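Local coordinates for enhancer of mRNA-decapping protein 4 homolog (Drosophila melanogaster, PDB 2VXG) that seems to act in mRNA decapping during mRNA degradation, is required for silencing a subset of endogenous miRNA targets, and is represented here by its all-helical C-terminal domain, at residues L29-V32 and E33-R37; L74-R77 and Y78-A82; L101-L104 and Y105-Q109. One frame throughout, in Å; residues are numbered along the deposited sequence.

Contact 1 of 3, residues L29-V32 and E33-R37; sequences LGLV and EFTLR
Thr-35 grips the carbonyl oxygen of Leu-31 twice: OG1 donates to Leu-31 O at 2.7 Å, while the Thr-35 backbone N reaches the same Leu-31 O at 2.8 Å from the opposite face of the carbonyl plane. With OG1 lying beside its own backbone N (chi1 -51°), the hydroxyl turns back on the preceding turn, so a buried polar group is satisfied within its own helix; an alanine here would probably leave Leu-31 O with a single donor and open a small gap where the threonine side chain packs against Phe-20 and Ala-23. A water receives a bond from Arg-37 NH2 at 3.0 Å and donates to Gly-30 O, which also accepts the backbone N of Phe-34. These are successive turns of helix 29-38 in an all-helical domain, covered by helices 2-13, 16-25 and 73-85. Glu-33, partly exposed, has an aliphatic stem to lay past Leu-29, with Glu-33 CG 3.4 Å from Leu-29 O, and a charged end whose OE2 forms a salt bridge with Lys-75. Farther out, Leu-31 CD1 meets Phe-34 CD2 obliquely at 4.0 Å, and Leu-31 itself rests on Met-3 and Ile-7. Val-32, compact enough for a buried site against Leu-24, sets CG1 4.4 Å from CG of Leu-36, whose side chain goes on to Phe-20, Leu-74 and Tyr-78.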
ATOM      1  N   LEU A  29      -6.265   3.106   9.098  1.00 18.91           N
ATOM      2  CA  LEU A  29      -5.412   2.028   8.590  1.00 18.86           C
ATOM      3  C   LEU A  29      -5.982   0.666   8.928  1.00 18.22           C
ATOM      4  O   LEU A  29      -5.772  -0.269   8.186  1.00 19.52           O
ATOM      5  CB  LEU A  29      -3.969   2.180   9.080  1.00 19.32           C
ATOM      6  CG  LEU A  29      -2.912   1.233   8.468  1.00 19.42           C
ATOM      7  CD1 LEU A  29      -2.874   1.179   6.886  1.00 17.98           C
ATOM      8  CD2 LEU A  29      -1.537   1.532   9.044  1.00 19.47           C
ATOM      9  N   GLY A  30      -6.736   0.556  10.014  1.00 17.90           N
ATOM     10  CA  GLY A  30      -7.441  -0.688  10.349  1.00 17.23           C
ATOM     11  C   GLY A  30      -8.489  -1.090   9.299  1.00 16.85           C
ATOM     12  O   GLY A  30      -8.670  -2.285   8.983  1.00 17.21           O
ATOM     13  N   LEU A  31      -9.187  -0.106   8.749  1.00 15.57           N
ATOM     14  CA  LEU A  31     -10.160  -0.382   7.689  1.00 15.71           C
ATOM     15  C   LEU A  31      -9.480  -0.778   6.366  1.00 14.58           C
ATOM     16  O   LEU A  31      -9.966  -1.655   5.653  1.00 15.58           O
ATOM     17  CB  LEU A  31     -11.043   0.837   7.478  1.00 15.52           C
ATOM     18  CG  LEU A  31     -12.189   0.629   6.491  1.00 15.26           C
ATOM     19  CD1 LEU A  31     -13.198  -0.466   7.042  1.00 16.79           C
ATOM     20  CD2 LEU A  31     -12.853   2.029   6.317  1.00 16.28           C
ATOM     21  N   VAL A  32      -8.358  -0.138   6.077  1.00 15.37           N
ATOM     22  CA  VAL A  32      -7.509  -0.518   4.972  1.00 16.33           C
ATOM     23  C   VAL A  32      -7.080  -1.980   5.115  1.00 17.27           C
ATOM     24  O   VAL A  32      -7.195  -2.742   4.137  1.00 17.63           O
ATOM     25  CB  VAL A  32      -6.281   0.421   4.822  1.00 16.12           C
ATOM     26  CG1 VAL A  32      -5.350  -0.088   3.683  1.00 15.52           C
ATOM     27  CG2 VAL A  32      -6.741   1.870   4.542  1.00 16.00           C
ATOM     28  N   GLU A  33      -6.580  -2.361   6.300  1.00 18.95           N
ATOM     29  CA  GLU A  33      -6.202  -3.772   6.554  1.00 20.05           C
ATOM     30  C   GLU A  33      -7.342  -4.752   6.389  1.00 19.43           C
ATOM     31  O   GLU A  33      -7.176  -5.753   5.702  1.00 18.90           O
ATOM     32  CB  GLU A  33      -5.538  -3.946   7.897  1.00 20.34           C
ATOM     33  CG  GLU A  33      -4.241  -3.254   7.978  1.00 22.72           C
ATOM     34  CD  GLU A  33      -3.559  -3.433   9.333  1.00 25.35           C
ATOM     35  OE1 GLU A  33      -3.493  -4.604   9.795  1.00 26.20           O
ATOM     36  OE2 GLU A  33      -3.093  -2.396   9.916  1.00 30.56           O
ATOM     37  N   PHE A  34      -8.515  -4.430   6.945  1.00 19.38           N
ATOM     38  CA  PHE A  34      -9.776  -5.174   6.688  1.00 18.94           C
ATOM     39  C   PHE A  34     -10.023  -5.333   5.185  1.00 18.51           C
ATOM     40  O   PHE A  34     -10.341  -6.428   4.692  1.00 18.30           O
ATOM     41  CB  PHE A  34     -10.963  -4.412   7.364  1.00 18.58           C
ATOM     42  CG  PHE A  34     -12.368  -4.880   6.931  1.00 17.90           C
ATOM     43  CD1 PHE A  34     -13.016  -5.907   7.614  1.00 19.80           C
ATOM     44  CD2 PHE A  34     -13.025  -4.248   5.889  1.00 16.53           C
ATOM     45  CE1 PHE A  34     -14.286  -6.323   7.254  1.00 18.17           C
ATOM     46  CE2 PHE A  34     -14.275  -4.634   5.516  1.00 17.65           C
ATOM     47  CZ  PHE A  34     -14.926  -5.676   6.195  1.00 18.16           C
ATOM     48  N   THR A  35      -9.886  -4.233   4.451  1.00 18.16           N
ATOM     49  CA  THR A  35     -10.076  -4.258   3.004  1.00 19.01           C
ATOM     50  C   THR A  35      -9.065  -5.229   2.372  1.00 19.41           C
ATOM     51  O   THR A  35      -9.464  -6.064   1.577  1.00 19.39           O
ATOM     52  CB  THR A  35      -9.967  -2.843   2.388  1.00 18.35           C
ATOM     53  OG1 THR A  35     -10.832  -1.967   3.114  1.00 17.84           O
ATOM     54  CG2 THR A  35     -10.322  -2.812   0.905  1.00 18.37           C
ATOM     55  N   LEU A  36      -7.782  -5.126   2.742  1.00 21.37           N
ATOM     56  CA  LEU A  36      -6.715  -5.982   2.135  1.00 21.83           C
ATOM     57  C   LEU A  36      -6.973  -7.456   2.445  1.00 22.99           C
ATOM     58  O   LEU A  36      -6.858  -8.316   1.585  1.00 20.62           O
ATOM     59  CB  LEU A  36      -5.331  -5.601   2.632  1.00 21.92           C
ATOM     60  CG  LEU A  36      -4.779  -4.205   2.339  1.00 21.50           C
ATOM     61  CD1 LEU A  36      -3.447  -4.054   3.042  1.00 22.76           C
ATOM     62  CD2 LEU A  36      -4.637  -3.955   0.889  1.00 24.45           C
ATOM     63  N   ARG A  37      -7.381  -7.702   3.686  1.00 24.11           N
ATOM     64  CA  ARG A  37      -7.849  -9.011   4.138  1.00 25.27           C
ATOM     65  C   ARG A  37      -9.002  -9.607   3.306  1.00 24.91           C
ATOM     66  O   ARG A  37      -9.030 -10.804   3.116  1.00 27.08           O
ATOM     67  CB  ARG A  37      -8.144  -8.904   5.643  1.00 25.21           C
ATOM     68  CG  ARG A  37      -8.884 -10.016   6.323  1.00 27.08           C
ATOM     69  CD  ARG A  37      -9.422  -9.500   7.688  1.00 28.21           C
ATOM     70  NE  ARG A  37      -8.403  -8.690   8.348  1.00 32.56           N
ATOM     71  CZ  ARG A  37      -8.614  -7.614   9.116  1.00 31.19           C
ATOM     72  NH1 ARG A  37      -9.830  -7.164   9.399  1.00 31.62           N
ATOM     73  NH2 ARG A  37      -7.562  -6.982   9.626  1.00 33.64           N
TER
HETATM   74  O   HOH W   1      -8.628  -4.373  10.606  1.00 24.40           O

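Contact 2 of 3, residues L74-R77 and Y78-A82; sequences LKQR and YLNEA
The Tyr-78 ring meets the preceding turn of its helix at the edge, where Leu-74 O lies in the ring plane, 3.5 Å from Tyr-78 CD2. On the guanidinium of Arg-77, one face receives Tyr-78 CE2, which stands over the rim of the group; CE2 is 4.0 Å from Arg-77 NH2, and the two planes are inclined by 62°, far from a parallel stack. The bends of the Arg-77 chain at chi2 and chi3 bring it alongside the tyrosine, both side chains pointing the same way. All this lies on helix 73-85, packed against helices 29-38, 54-66 and 121-134 in the all-helical C-terminal domain of the EDC4 family, whose sequence family is grouped with the TPR clan of helical-repeat proteins. Leu-74 also runs beside the ring, its CD1 3.7 Å from Tyr-78 CE2, an apolar partner for the carbon part of a side chain whose OH is hydrogen-bonded to Ser-41. Tyrosine thus suits a buried place that is apolar along the ring and polar at its end. Along the face toward helix 121-134, Gln-76 and Asn-80 are amides one turn apart, with their planes 76° from each other. Gln-76 is long enough to serve two partners: OE1 is hydrogen-bonded to His-71, while its other end turns to Asn-80. There Gln-76 NE2 donates to Asn-80 OD1 at 2.8 Å, a weak bond bent to 125° at the hydrogen.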
ATOM      1  N   LEU A  74       1.074  -9.196   5.557  1.00 30.45           N
ATOM      2  CA  LEU A  74      -0.007  -8.737   4.699  1.00 29.49           C
ATOM      3  C   LEU A  74       0.346  -7.343   4.130  1.00 27.74           C
ATOM      4  O   LEU A  74       0.399  -7.156   2.911  1.00 25.10           O
ATOM      5  CB  LEU A  74      -1.349  -8.774   5.434  1.00 29.93           C
ATOM      6  CG  LEU A  74      -2.484  -8.076   4.682  1.00 30.33           C
ATOM      7  CD1 LEU A  74      -2.669  -8.692   3.308  1.00 30.43           C
ATOM      8  CD2 LEU A  74      -3.775  -8.036   5.509  1.00 30.52           C
ATOM      9  N   LYS A  75       0.647  -6.386   5.013  1.00 26.72           N
ATOM     10  CA  LYS A  75       0.920  -5.031   4.578  1.00 26.08           C
ATOM     11  C   LYS A  75       2.241  -4.943   3.779  1.00 25.23           C
ATOM     12  O   LYS A  75       2.321  -4.156   2.822  1.00 25.62           O
ATOM     13  CB  LYS A  75       0.878  -4.034   5.764  1.00 25.34           C
ATOM     14  CG  LYS A  75      -0.579  -3.773   6.261  1.00 26.94           C
ATOM     15  CD  LYS A  75      -0.703  -2.706   7.382  1.00 25.39           C
ATOM     16  CE  LYS A  75       0.046  -3.167   8.660  1.00 27.26           C
ATOM     17  NZ  LYS A  75      -0.101  -2.233   9.827  1.00 26.26           N
ATOM     18  N   GLN A  76       3.239  -5.739   4.157  1.00 23.59           N
ATOM     19  CA  GLN A  76       4.516  -5.741   3.424  1.00 24.55           C
ATOM     20  C   GLN A  76       4.306  -6.222   2.025  1.00 23.79           C
ATOM     21  O   GLN A  76       4.797  -5.647   1.081  1.00 22.47           O
ATOM     22  CB  GLN A  76       5.569  -6.643   4.058  1.00 23.33           C
ATOM     23  CG  GLN A  76       6.974  -6.595   3.347  1.00 25.29           C
ATOM     24  CD  GLN A  76       7.506  -5.170   3.111  1.00 26.03           C
ATOM     25  OE1 GLN A  76       7.275  -4.282   3.918  1.00 25.45           O
ATOM     26  NE2 GLN A  76       8.228  -4.955   1.988  1.00 22.46           N
ATOM     27  N   ARG A  77       3.570  -7.321   1.910  1.00 25.32           N
ATOM     28  CA  ARG A  77       3.310  -7.916   0.622  1.00 24.60           C
ATOM     29  C   ARG A  77       2.535  -6.952  -0.273  1.00 24.10           C
ATOM     30  O   ARG A  77       2.852  -6.823  -1.461  1.00 22.12           O
ATOM     31  CB  ARG A  77       2.598  -9.264   0.812  1.00 26.03           C
ATOM     32  CG  ARG A  77       2.539 -10.115  -0.414  1.00 28.46           C
ATOM     33  CD  ARG A  77       1.240  -9.959  -1.175  1.00 35.66           C
ATOM     34  NE  ARG A  77       0.099 -10.437  -0.386  1.00 37.48           N
ATOM     35  CZ  ARG A  77      -0.961 -11.058  -0.874  1.00 38.85           C
ATOM     36  NH1 ARG A  77      -1.054 -11.330  -2.179  1.00 40.98           N
ATOM     37  NH2 ARG A  77      -1.933 -11.427  -0.034  1.00 38.60           N
ATOM     38  N   TYR A  78       1.539  -6.240   0.283  1.00 23.35           N
ATOM     39  CA  TYR A  78       0.911  -5.128  -0.461  1.00 23.44           C
ATOM     40  C   TYR A  78       1.830  -3.980  -0.789  1.00 22.42           C
ATOM     41  O   TYR A  78       1.693  -3.398  -1.855  1.00 22.99           O
ATOM     42  CB  TYR A  78      -0.366  -4.594   0.210  1.00 24.36           C
ATOM     43  CG  TYR A  78      -1.567  -5.412  -0.254  1.00 24.76           C
ATOM     44  CD1 TYR A  78      -2.465  -4.914  -1.207  1.00 27.84           C
ATOM     45  CD2 TYR A  78      -1.756  -6.701   0.218  1.00 23.22           C
ATOM     46  CE1 TYR A  78      -3.554  -5.691  -1.644  1.00 27.43           C
ATOM     47  CE2 TYR A  78      -2.816  -7.484  -0.211  1.00 24.74           C
ATOM     48  CZ  TYR A  78      -3.710  -6.978  -1.143  1.00 26.93           C
ATOM     49  OH  TYR A  78      -4.775  -7.769  -1.574  1.00 30.36           O
ATOM     50  N   LEU A  79       2.749  -3.632   0.115  1.00 22.29           N
ATOM     51  CA  LEU A  79       3.740  -2.596  -0.205  1.00 21.13           C
ATOM     52  C   LEU A  79       4.574  -3.061  -1.381  1.00 19.64           C
ATOM     53  O   LEU A  79       4.815  -2.289  -2.295  1.00 18.36           O
ATOM     54  CB  LEU A  79       4.700  -2.336   0.948  1.00 20.96           C
ATOM     55  CG  LEU A  79       4.195  -1.512   2.102  1.00 21.29           C
ATOM     56  CD1 LEU A  79       5.402  -1.297   3.029  1.00 19.81           C
ATOM     57  CD2 LEU A  79       3.537  -0.228   1.594  1.00 18.74           C
ATOM     58  N   ASN A  80       5.027  -4.306  -1.306  1.00 19.50           N
ATOM     59  CA  ASN A  80       5.745  -4.959  -2.419  1.00 20.41           C
ATOM     60  C   ASN A  80       4.987  -4.880  -3.744  1.00 19.83           C
ATOM     61  O   ASN A  80       5.519  -4.391  -4.730  1.00 20.15           O
ATOM     62  CB  ASN A  80       6.029  -6.429  -2.108  1.00 20.32           C
ATOM     63  CG  ASN A  80       7.135  -6.629  -1.040  1.00 23.66           C
ATOM     64  OD1 ASN A  80       7.869  -5.704  -0.705  1.00 27.28           O
ATOM     65  ND2 ASN A  80       7.240  -7.859  -0.511  1.00 24.14           N
ATOM     66  N   GLU A  81       3.761  -5.406  -3.759  1.00 20.29           N
ATOM     67  CA  GLU A  81       2.953  -5.451  -4.988  1.00 20.07           C
ATOM     68  C   GLU A  81       2.574  -4.087  -5.475  1.00 19.47           C
ATOM     69  O   GLU A  81       2.656  -3.834  -6.662  1.00 19.86           O
ATOM     70  CB  GLU A  81       1.685  -6.269  -4.834  1.00 21.29           C
ATOM     71  CG  GLU A  81       1.907  -7.712  -4.532  1.00 23.14           C
ATOM     72  CD  GLU A  81       2.350  -8.579  -5.670  1.00 25.00           C
ATOM     73  OE1 GLU A  81       2.466  -8.148  -6.851  1.00 27.44           O
ATOM     74  OE2 GLU A  81       2.579  -9.764  -5.352  1.00 26.79           O
ATOM     75  N   ALA A  82       2.218  -3.180  -4.565  1.00 18.81           N
ATOM     76  CA  ALA A  82       1.855  -1.842  -4.995  1.00 18.77           C
ATOM     77  C   ALA A  82       3.028  -1.140  -5.652  1.00 18.45           C
ATOM     78  O   ALA A  82       2.871  -0.497  -6.697  1.00 19.68           O
ATOM     79  CB  ALA A  82       1.261  -1.014  -3.842  1.00 17.56           C
TER

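Contact 3 of 3, residues L101-L104 and Y105-Q109; sequences LTEL and YRNCQ
Leu-104 and Cys-108 meet one turn apart on helix 91-114, the long helix that packs against helices 54-66 and 121-134 in this all-helical domain. Their apolar contact joins Leu-104 CD1 to Cys-108 SG at 3.7 Å. Each first torsion helps: Leu-104 CG stands anti to its own nitrogen (chi1 167°), beside the carbonyl carbon, and the CD1 branch leans toward the next turn, while Cys-108 SG lies beside its backbone N and turns back to meet it. A branched leucine suits this buried site because it also spreads over Ile-61, Ser-65 and Ile-131, whereas the small cysteine fits close to Val-124 and Met-128. Leu-101 continues the buried side, on Ile-86 and Tyr-134.

The backbone bonds are those of a regular alpha-helix. The N-H groups of residues 105 to 108 bond to the carbonyls four residues earlier, Arg-106 N reaching Thr-102 O at 3.1 Å. The hydroxyl of Thr-102 turns to the backbone as well, being hydrogen-bonded to Pro-98 O. The Tyr-105 ring forms a cation-pi contact with Arg-135, while Tyr-105 CB stays against the preceding turn, 3.3 Å from Leu-101 O. Both Thr-102 and Tyr-105 are known phosphorylation sites, unmodified in this structure.

Charged chains occupy the exposed side, where their length and polarity are readily accommodated. The carboxylate of Glu-103 and the guanidinium of Arg-106 are inclined by 41°, and any attraction between the charges is probably long-range, with Glu-103 OE1 lying 4.8 Å from Arg-106 NE. The nearer approach is to a methylene: Glu-103 OE1 is 4.1 Å from Arg-106 CD.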
ATOM      1  N   LEU A 101       7.497   7.997  -2.961  1.00 18.18           N
ATOM      2  CA  LEU A 101       8.571   7.035  -2.674  1.00 18.50           C
ATOM      3  C   LEU A 101       9.625   7.539  -1.718  1.00 18.69           C
ATOM      4  O   LEU A 101      10.230   6.739  -0.985  1.00 18.13           O
ATOM      5  CB  LEU A 101       9.233   6.548  -3.963  1.00 19.13           C
ATOM      6  CG  LEU A 101       8.319   5.909  -4.980  1.00 18.93           C
ATOM      7  CD1 LEU A 101       9.094   5.550  -6.246  1.00 20.83           C
ATOM      8  CD2 LEU A 101       7.613   4.715  -4.343  1.00 24.13           C
ATOM      9  N   THR A 102       9.904   8.836  -1.769  1.00 19.70           N
ATOM     10  CA  THR A 102      10.849   9.470  -0.853  1.00 20.11           C
ATOM     11  C   THR A 102      10.359   9.343   0.611  1.00 19.88           C
ATOM     12  O   THR A 102      11.143   9.077   1.535  1.00 19.46           O
ATOM     13  CB  THR A 102      11.026  10.956  -1.245  1.00 21.20           C
ATOM     14  OG1 THR A 102      11.663  11.026  -2.526  1.00 22.71           O
ATOM     15  CG2 THR A 102      11.843  11.704  -0.233  1.00 21.65           C
ATOM     16  N   GLU A 103       9.058   9.556   0.811  1.00 20.55           N
ATOM     17  CA  GLU A 103       8.457   9.403   2.130  1.00 19.75           C
ATOM     18  C   GLU A 103       8.342   7.929   2.556  1.00 19.01           C
ATOM     19  O   GLU A 103       8.557   7.615   3.723  1.00 18.78           O
ATOM     20  CB  GLU A 103       7.073  10.066   2.157  1.00 20.87           C
ATOM     21  CG  GLU A 103       6.481  10.288   3.553  1.00 22.61           C
ATOM     22  CD  GLU A 103       7.341  11.172   4.515  1.00 26.92           C
ATOM     23  OE1 GLU A 103       8.292  11.829   4.078  1.00 30.18           O
ATOM     24  OE2 GLU A 103       7.033  11.219   5.736  1.00 27.79           O
ATOM     25  N   LEU A 104       8.012   7.042   1.616  1.00 18.22           N
ATOM     26  CA  LEU A 104       8.024   5.606   1.854  1.00 17.78           C
ATOM     27  C   LEU A 104       9.417   5.180   2.328  1.00 18.05           C
ATOM     28  O   LEU A 104       9.558   4.484   3.325  1.00 15.49           O
ATOM     29  CB  LEU A 104       7.631   4.836   0.575  1.00 18.29           C
ATOM     30  CG  LEU A 104       7.905   3.324   0.620  1.00 18.17           C
ATOM     31  CD1 LEU A 104       7.063   2.617   1.681  1.00 20.11           C
ATOM     32  CD2 LEU A 104       7.720   2.670  -0.744  1.00 17.51           C
ATOM     33  N   TYR A 105      10.441   5.636   1.604  1.00 18.27           N
ATOM     34  CA  TYR A 105      11.822   5.366   1.967  1.00 18.11           C
ATOM     35  C   TYR A 105      12.177   5.801   3.384  1.00 18.33           C
ATOM     36  O   TYR A 105      12.771   5.034   4.135  1.00 16.49           O
ATOM     37  CB  TYR A 105      12.774   6.061   0.986  1.00 18.82           C
ATOM     38  CG  TYR A 105      14.165   5.489   1.079  1.00 19.65           C
ATOM     39  CD1 TYR A 105      14.555   4.450   0.256  1.00 20.15           C
ATOM     40  CD2 TYR A 105      15.079   5.982   2.005  1.00 21.16           C
ATOM     41  CE1 TYR A 105      15.784   3.925   0.331  1.00 19.49           C
ATOM     42  CE2 TYR A 105      16.332   5.453   2.102  1.00 21.50           C
ATOM     43  CZ  TYR A 105      16.678   4.408   1.257  1.00 20.02           C
ATOM     44  OH  TYR A 105      17.916   3.863   1.327  1.00 21.18           O
ATOM     45  N   ARG A 106      11.780   7.036   3.712  1.00 18.34           N
ATOM     46  CA  ARG A 106      12.047   7.678   4.998  1.00 18.59           C
ATOM     47  C   ARG A 106      11.354   6.897   6.111  1.00 17.72           C
ATOM     48  O   ARG A 106      11.946   6.612   7.136  1.00 16.13           O
ATOM     49  CB  ARG A 106      11.610   9.182   4.950  1.00 18.92           C
ATOM     50  CG  ARG A 106      11.919  10.086   6.200  1.00 20.76           C
ATOM     51  CD  ARG A 106      12.022  11.614   5.783  1.00 22.84           C
ATOM     52  NE  ARG A 106      12.076  12.599   6.876  1.00 29.05           N
ATOM     53  CZ  ARG A 106      13.164  13.238   7.352  1.00 30.03           C
ATOM     54  NH1 ARG A 106      14.392  12.994   6.904  1.00 30.51           N
ATOM     55  NH2 ARG A 106      13.020  14.114   8.336  1.00 30.89           N
ATOM     56  N   ASN A 107      10.093   6.518   5.888  1.00 16.60           N
ATOM     57  CA  ASN A 107       9.391   5.667   6.832  1.00 17.15           C
ATOM     58  C   ASN A 107       9.986   4.284   7.029  1.00 16.43           C
ATOM     59  O   ASN A 107       9.983   3.762   8.160  1.00 15.39           O
ATOM     60  CB  ASN A 107       7.904   5.535   6.444  1.00 16.15           C
ATOM     61  CG  ASN A 107       7.118   6.784   6.770  1.00 18.12           C
ATOM     62  OD1 ASN A 107       6.376   7.313   5.943  1.00 24.72           O
ATOM     63  ND2 ASN A 107       7.284   7.268   7.960  1.00 15.31           N
ATOM     64  N   CYS A 108      10.442   3.670   5.933  1.00 17.44           N
ATOM     65  CA  CYS A 108      11.113   2.365   6.000  1.00 17.63           C
ATOM     66  C   CYS A 108      12.410   2.493   6.763  1.00 17.52           C
ATOM     67  O   CYS A 108      12.728   1.640   7.577  1.00 16.59           O
ATOM     68  CB  CYS A 108      11.402   1.785   4.593  1.00 17.74           C
ATOM     69  SG  CYS A 108       9.919   1.255   3.671  1.00 18.29           S
ATOM     70  N   GLN A 109      13.152   3.571   6.517  1.00 18.08           N
ATOM     71  CA  GLN A 109      14.389   3.801   7.285  1.00 19.45           C
ATOM     72  C   GLN A 109      14.110   3.884   8.812  1.00 18.37           C
ATOM     73  O   GLN A 109      14.851   3.317   9.624  1.00 18.34           O
ATOM     74  CB  GLN A 109      15.129   5.043   6.768  1.00 20.44           C
ATOM     75  CG  GLN A 109      14.798   6.297   7.507  1.00 25.33           C
ATOM     76  CD  GLN A 109      15.196   7.627   6.834  1.00 25.35           C
ATOM     77  OE1 GLN A 109      15.618   7.697   5.643  1.00 30.11           O
ATOM     78  NE2 GLN A 109      15.030   8.694   7.609  1.00 23.83           N
TER

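In the fold
All three contacts join successive turns of single helices. Contact 2, nearest the middle of the chain, has the most buried residues, four of its eight touching ones against three in each of the others; contact 3, farthest out, has the most exposed, two against one. Contacts 1 and 2 touch directly, a salt bridge and leucine packing joining helices 29-38 and 73-85. Contact 3 lies across the chain's centre from contact 1; it does not touch contact 2, but their helices share neighbours in 54-66 and 121-134. Contact 1 turns on a threonine hydroxyl bonded across its own turn, contact 2 on a tyrosine beside an arginine and a pair of amides, contact 3 on a leucine-cysteine pair with charges outside.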